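Local coordinates for protein 4-hydroxy-3-methylbut-2-enyl diphosphate reductase, apicoplast (Plasmodium falciparum, PDB 4N7B) that reduces (E)-4-hydroxy-3-methylbut-2-enyl diphosphate to a mixture of isopentenyl and dimethylallyl diphosphate, the last step of the DOXP/MEP route to isoprenoid precursors, using an iron-sulfur cluster, at residues H256-V259 with I263-K266; K266-E269 with I274-E277. One frame throughout, in Å; residues are numbered along the deposited sequence. Where two conformers were deposited one is given.

Overall arrangement
Following the chain from the N terminus, strand 252-255 runs out into the turn 256-259, which interaction 1 closes back onto the first turn of helix 262-271, with three residues between. The same helix carries on through K266, shared by both contacts, and interaction 2 closes the next short loop, from 266-269 to strand 273-276. The two contacts follow one another rather than nesting or crossing, with centres about 6 Å apart. They also meet directly: H256 N lies 2.9 Å from I276 O, a probable hydrogen bond that continues the pairing of the two parallel strands. Strand, turn, helix and next strand are thereby tied together, with the turn end of the unit near the cluster.

Interaction 1 of 2, residues H256-V259 with I263-K266; sequences HKIV and IVCK
K257 meets C265 with the root of its side chain: CB lies 3.9 Å from C265 SG, while the rest of the arm leads off from the sulfur and bends only at its last torsion. One residue on, the I258 backbone passes the same sulfur, and its side chain starts toward the helix but ends elsewhere. I258 CG2 only grazes V264 CG1 at 4.5 Å; the side chain also touches A237 and V241 of helix 232-247, and F275. This is the beta-to-alpha connection of a beta-alpha-beta unit, the turn that leads from strand 252-255 into helix 262-271 in one of the parallel sheets of this IspH-family enzyme. V259 makes two contacts, one with its carbonyl and one with a methyl. V259 O sits 3.4 Å from C265 SG, a close approach; the sulfur, anti to the carbonyl carbon of C265 (chi1 -76°), points off the helix into the bend of the turn. The methyl V259 CG2 packs on V264, 3.8 Å from CG1 and 4.1 Å from CB, the two branched side chains crossing at about a right angle. V264, buried, also touches I238, F230 and P487, and its backbone N is hydrogen-bonded to N261 OD1. The V259 side chain stands about 7 Å from the bound iron-sulfur cluster and about 4 Å from the side chain of S485, which by similarity binds substrate.

Interaction 2 of 2, residues K266-E269 with I274-E277; sequences KKLE and IFIE
OE2 of E269 is the polar atom that comes across here, lying in the plane of the F275 ring at its edge, 3.8 Å from CD1. A carboxylate oxygen in that place faces the slightly positive rim of hydrogens, which probably makes the approach mildly favourable. The two flat groups are not coplanar: carboxylate and ring planes stand 44° apart. The glutamate gets there because CG is turned anti to its carbonyl carbon (chi1 -83°) and the chain stays extended beyond it, bringing the CG methylene obliquely against the ring. E269 CG is 3.8 Å from F275 CE1, and the aliphatic part of the acid thus packs on the phenyl group while one carboxylate oxygen reaches the ring edge. At the far end of the phenyl group, F275 CZ meets CB of the buried L268 at 4.1 Å. The ring lies between the helix and the turn that precedes it: C265 O, a turn earlier in the same helix, comes within 3.5 Å of F275 CE1, and H256 O of the turn within 3.6 Å of F275 CD2, with V254 of strand 252-255 also touching the side chain. Further along, both carboxylate oxygens of E277 are engaged, E277 OE2 in a hydrogen bond to H256 ND1 and E277 OE1 in a salt bridge with K255 NZ. An aromatic ring on strand 273-276, the outermost in its sheet within the chain, thus receives helix 262-271, the packing of helix on strand that belongs to a beta-alpha-beta crossover between neighbouring parallel strands.

Interaction 1 of 2, residues H256-V259 with I263-K266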
ATOM      1  N   HIS A 256     -12.761  -6.242   3.220  0.53 44.39           N
ATOM      2  CA  HIS A 256     -12.171  -5.484   2.110  0.53 45.52           C
ATOM      3  C   HIS A 256     -11.204  -6.323   1.289  0.53 42.78           C
ATOM      4  O   HIS A 256     -10.765  -7.391   1.720  0.53 45.70           O
ATOM      5  CB  HIS A 256     -11.490  -4.184   2.560  0.53 48.33           C
ATOM      6  CG  HIS A 256     -11.248  -3.228   1.429  0.53 58.29           C
ATOM      7  ND1 HIS A 256     -12.253  -2.450   0.892  0.53 59.27           N
ATOM      8  CD2 HIS A 256     -10.138  -2.952   0.705  0.53 55.98           C
ATOM      9  CE1 HIS A 256     -11.767  -1.724  -0.098  0.53 51.17           C
ATOM     10  NE2 HIS A 256     -10.486  -2.011  -0.232  0.53 48.53           N
ATOM     11  N   LYS A 257     -10.883  -5.833   0.096  1.00 45.44           N
ATOM     12  CA  LYS A 257      -9.952  -6.524  -0.780  1.00 46.21           C
ATOM     13  C   LYS A 257      -8.623  -6.675  -0.042  1.00 44.02           C
ATOM     14  O   LYS A 257      -8.133  -5.742   0.580  1.00 37.52           O
ATOM     15  CB  LYS A 257      -9.804  -5.775  -2.097  1.00 43.61           C
ATOM     16  CG  LYS A 257     -11.098  -5.799  -2.904  1.00 52.16           C
ATOM     17  CD  LYS A 257     -10.937  -5.118  -4.248  1.00 63.26           C
ATOM     18  CE  LYS A 257     -12.130  -5.398  -5.170  1.00 68.79           C
ATOM     19  NZ  LYS A 257     -12.173  -6.815  -5.658  1.00 74.65           N
ATOM     20  N   ILE A 258      -8.072  -7.875  -0.078  1.00 37.58           N
ATOM     21  CA  ILE A 258      -6.927  -8.215   0.759  1.00 41.35           C
ATOM     22  C   ILE A 258      -5.703  -7.355   0.437  1.00 36.26           C
ATOM     23  O   ILE A 258      -4.953  -6.974   1.331  1.00 34.09           O
ATOM     24  CB  ILE A 258      -6.617  -9.716   0.628  1.00 40.64           C
ATOM     25  CG1 ILE A 258      -6.225 -10.295   1.988  1.00 41.79           C
ATOM     26  CG2 ILE A 258      -5.612  -9.967  -0.468  1.00 44.65           C
ATOM     27  CD1 ILE A 258      -4.853 -10.086   2.342  1.00 40.54           C
ATOM     28  N   VAL A 259      -5.516  -7.057  -0.847  1.00 35.91           N
ATOM     29  CA  VAL A 259      -4.568  -6.047  -1.301  1.00 29.86           C
ATOM     30  C   VAL A 259      -5.207  -5.396  -2.529  1.00 39.20           C
ATOM     31  O   VAL A 259      -6.125  -5.959  -3.135  1.00 38.36           O
ATOM     32  CB  VAL A 259      -3.180  -6.638  -1.665  1.00 35.22           C
ATOM     33  CG1 VAL A 259      -2.588  -7.395  -0.487  1.00 33.16           C
ATOM     34  CG2 VAL A 259      -3.283  -7.560  -2.845  1.00 29.35           C
ATOM     35  N   ILE A 263      -5.874  -8.661  -9.995  1.00 40.50           N
ATOM     36  CA  ILE A 263      -5.335  -9.953 -10.419  1.00 41.76           C
ATOM     37  C   ILE A 263      -5.136 -10.891  -9.239  1.00 39.66           C
ATOM     38  O   ILE A 263      -5.552 -12.034  -9.289  1.00 40.91           O
ATOM     39  CB  ILE A 263      -4.044  -9.782 -11.192  1.00 42.40           C
ATOM     40  CG1 ILE A 263      -4.359  -9.059 -12.503  1.00 39.51           C
ATOM     41  CG2 ILE A 263      -3.388 -11.141 -11.451  1.00 42.11           C
ATOM     42  CD1 ILE A 263      -3.151  -8.583 -13.227  1.00 41.13           C
ATOM     43  N   VAL A 264      -4.515 -10.399  -8.172  1.00 36.71           N
ATOM     44  CA  VAL A 264      -4.365 -11.175  -6.947  1.00 33.63           C
ATOM     45  C   VAL A 264      -5.718 -11.619  -6.387  1.00 36.87           C
ATOM     46  O   VAL A 264      -5.912 -12.778  -6.029  1.00 41.62           O
ATOM     47  CB  VAL A 264      -3.668 -10.333  -5.879  1.00 33.10           C
ATOM     48  CG1 VAL A 264      -3.856 -10.943  -4.476  1.00 33.10           C
ATOM     49  CG2 VAL A 264      -2.194 -10.167  -6.215  1.00 33.87           C
ATOM     50  N   CYS A 265      -6.652 -10.681  -6.300  1.00 36.95           N
ATOM     51  CA  CYS A 265      -7.933 -10.928  -5.654  1.00 42.87           C
ATOM     52  C   CYS A 265      -8.780 -11.914  -6.436  1.00 43.35           C
ATOM     53  O   CYS A 265      -9.462 -12.757  -5.852  1.00 42.78           O
ATOM     54  CB  CYS A 265      -8.695  -9.617  -5.504  1.00 44.46           C
ATOM     55  SG  CYS A 265      -8.083  -8.597  -4.181  1.00 44.87           S
ATOM     56  N   LYS A 266      -8.758 -11.806  -7.756  1.00 50.69           N
ATOM     57  CA  LYS A 266      -9.536 -12.715  -8.582  1.00 55.45           C
ATOM     58  C   LYS A 266      -9.017 -14.139  -8.379  1.00 56.00           C
ATOM     59  O   LYS A 266      -9.797 -15.095  -8.335  1.00 58.02           O
ATOM     60  CB  LYS A 266      -9.447 -12.312 -10.051  1.00 54.84           C
ATOM     61  CG  LYS A 266     -10.119 -13.283 -10.998  1.00 67.22           C
ATOM     62  CD  LYS A 266      -9.682 -13.031 -12.435  1.00 77.74           C
ATOM     63  CE  LYS A 266     -10.249 -14.070 -13.407  1.00 80.44           C
ATOM     64  NZ  LYS A 266      -9.743 -13.858 -14.798  1.00 76.73           N
TER

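Interaction 2 of 2, residues K266-E269 with I274-E277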
ATOM      1  N   LYS A 266      -8.758 -11.806  -7.756  1.00 50.69           N
ATOM      2  CA  LYS A 266      -9.536 -12.715  -8.582  1.00 55.45           C
ATOM      3  C   LYS A 266      -9.017 -14.139  -8.379  1.00 56.00           C
ATOM      4  O   LYS A 266      -9.797 -15.095  -8.335  1.00 58.02           O
ATOM      5  CB  LYS A 266      -9.447 -12.312 -10.051  1.00 54.84           C
ATOM      6  CG  LYS A 266     -10.119 -13.283 -10.998  1.00 67.22           C
ATOM      7  CD  LYS A 266      -9.682 -13.031 -12.435  1.00 77.74           C
ATOM      8  CE  LYS A 266     -10.249 -14.070 -13.407  1.00 80.44           C
ATOM      9  NZ  LYS A 266      -9.743 -13.858 -14.798  1.00 76.73           N
ATOM     10  N   LYS A 267      -7.701 -14.282  -8.237  1.00 49.31           N
ATOM     11  CA  LYS A 267      -7.107 -15.606  -8.078  1.00 56.40           C
ATOM     12  C   LYS A 267      -7.594 -16.229  -6.770  1.00 59.92           C
ATOM     13  O   LYS A 267      -7.883 -17.429  -6.705  1.00 60.61           O
ATOM     14  CB  LYS A 267      -5.587 -15.514  -8.109  1.00 50.37           C
ATOM     15  CG  LYS A 267      -4.871 -16.841  -7.989  1.00 57.17           C
ATOM     16  CD  LYS A 267      -3.365 -16.620  -7.902  1.00 62.44           C
ATOM     17  CE  LYS A 267      -2.621 -17.873  -7.436  1.00 62.48           C
ATOM     18  NZ  LYS A 267      -1.167 -17.590  -7.166  1.00 64.55           N
ATOM     19  N   LEU A 268      -7.714 -15.399  -5.734  1.00 49.07           N
ATOM     20  CA  LEU A 268      -8.151 -15.876  -4.427  1.00 48.29           C
ATOM     21  C   LEU A 268      -9.643 -16.181  -4.421  1.00 51.22           C
ATOM     22  O   LEU A 268     -10.089 -17.097  -3.724  1.00 54.03           O
ATOM     23  CB  LEU A 268      -7.808 -14.863  -3.335  1.00 45.81           C
ATOM     24  CG  LEU A 268      -6.300 -14.683  -3.127  1.00 40.78           C
ATOM     25  CD1 LEU A 268      -6.021 -13.574  -2.131  1.00 39.08           C
ATOM     26  CD2 LEU A 268      -5.650 -15.989  -2.664  1.00 41.91           C
ATOM     27  N   GLU A 269     -10.412 -15.428  -5.203  1.00 56.36           N
ATOM     28  CA  GLU A 269     -11.848 -15.670  -5.299  1.00 63.77           C
ATOM     29  C   GLU A 269     -12.081 -17.050  -5.890  1.00 63.52           C
ATOM     30  O   GLU A 269     -12.956 -17.784  -5.435  1.00 63.60           O
ATOM     31  CB  GLU A 269     -12.542 -14.602  -6.145  1.00 61.84           C
ATOM     32  CG  GLU A 269     -12.882 -13.342  -5.368  1.00 66.74           C
ATOM     33  CD  GLU A 269     -13.388 -12.214  -6.253  1.00 69.03           C
ATOM     34  OE1 GLU A 269     -13.184 -12.272  -7.485  1.00 69.69           O
ATOM     35  OE2 GLU A 269     -14.001 -11.267  -5.714  1.00 69.39           O
ATOM     36  N   ILE A 274     -13.800 -14.854  -0.276  1.00 47.04           N
ATOM     37  CA  ILE A 274     -14.840 -13.889  -0.594  1.00 51.55           C
ATOM     38  C   ILE A 274     -14.567 -12.587   0.147  1.00 51.54           C
ATOM     39  O   ILE A 274     -14.442 -12.567   1.378  1.00 48.92           O
ATOM     40  CB  ILE A 274     -16.233 -14.418  -0.212  1.00 60.09           C
ATOM     41  CG1 ILE A 274     -16.543 -15.701  -0.992  1.00 64.94           C
ATOM     42  CG2 ILE A 274     -17.296 -13.362  -0.484  1.00 51.07           C
ATOM     43  CD1 ILE A 274     -17.771 -16.441  -0.494  1.00 66.16           C
ATOM     44  N   PHE A 275     -14.473 -11.499  -0.610  1.00 47.97           N
ATOM     45  CA  PHE A 275     -14.192 -10.189  -0.031  1.00 48.63           C
ATOM     46  C   PHE A 275     -15.495  -9.452   0.226  1.00 49.89           C
ATOM     47  O   PHE A 275     -16.312  -9.276  -0.675  1.00 47.18           O
ATOM     48  CB  PHE A 275     -13.282  -9.386  -0.960  1.00 48.33           C
ATOM     49  CG  PHE A 275     -12.029 -10.112  -1.330  1.00 41.41           C
ATOM     50  CD1 PHE A 275     -11.898 -10.717  -2.564  1.00 42.16           C
ATOM     51  CD2 PHE A 275     -11.000 -10.230  -0.419  1.00 40.02           C
ATOM     52  CE1 PHE A 275     -10.743 -11.403  -2.891  1.00 41.11           C
ATOM     53  CE2 PHE A 275      -9.854 -10.916  -0.734  1.00 39.15           C
ATOM     54  CZ  PHE A 275      -9.721 -11.505  -1.972  1.00 39.29           C
ATOM     55  N   ILE A 276     -15.687  -9.027   1.467  1.00 54.67           N
ATOM     56  CA  ILE A 276     -16.956  -8.446   1.875  1.00 51.85           C
ATOM     57  C   ILE A 276     -16.736  -7.098   2.532  1.00 51.38           C
ATOM     58  O   ILE A 276     -15.626  -6.778   2.949  1.00 48.32           O
ATOM     59  CB  ILE A 276     -17.693  -9.391   2.855  1.00 59.34           C
ATOM     60  CG1 ILE A 276     -16.913  -9.534   4.164  1.00 57.71           C
ATOM     61  CG2 ILE A 276     -17.858 -10.771   2.230  1.00 60.64           C
ATOM     62  CD1 ILE A 276     -17.214  -8.461   5.193  1.00 60.83           C
ATOM     63  N   GLU A 277     -17.794  -6.302   2.611  1.00 55.61           N
ATOM     64  CA  GLU A 277     -17.756  -5.046   3.350  1.00 56.36           C
ATOM     65  C   GLU A 277     -18.771  -5.080   4.478  1.00 58.67           C
ATOM     66  O   GLU A 277     -18.647  -4.352   5.462  1.00 64.39           O
ATOM     67  CB  GLU A 277     -18.051  -3.859   2.428  1.00 53.86           C
ATOM     68  CG  GLU A 277     -17.016  -3.632   1.347  1.00 53.61           C
ATOM     69  CD  GLU A 277     -15.656  -3.251   1.895  1.00 61.45           C
ATOM     70  OE1 GLU A 277     -15.542  -2.980   3.113  1.00 61.33           O
ATOM     71  OE2 GLU A 277     -14.688  -3.219   1.097  1.00 64.07           O
TER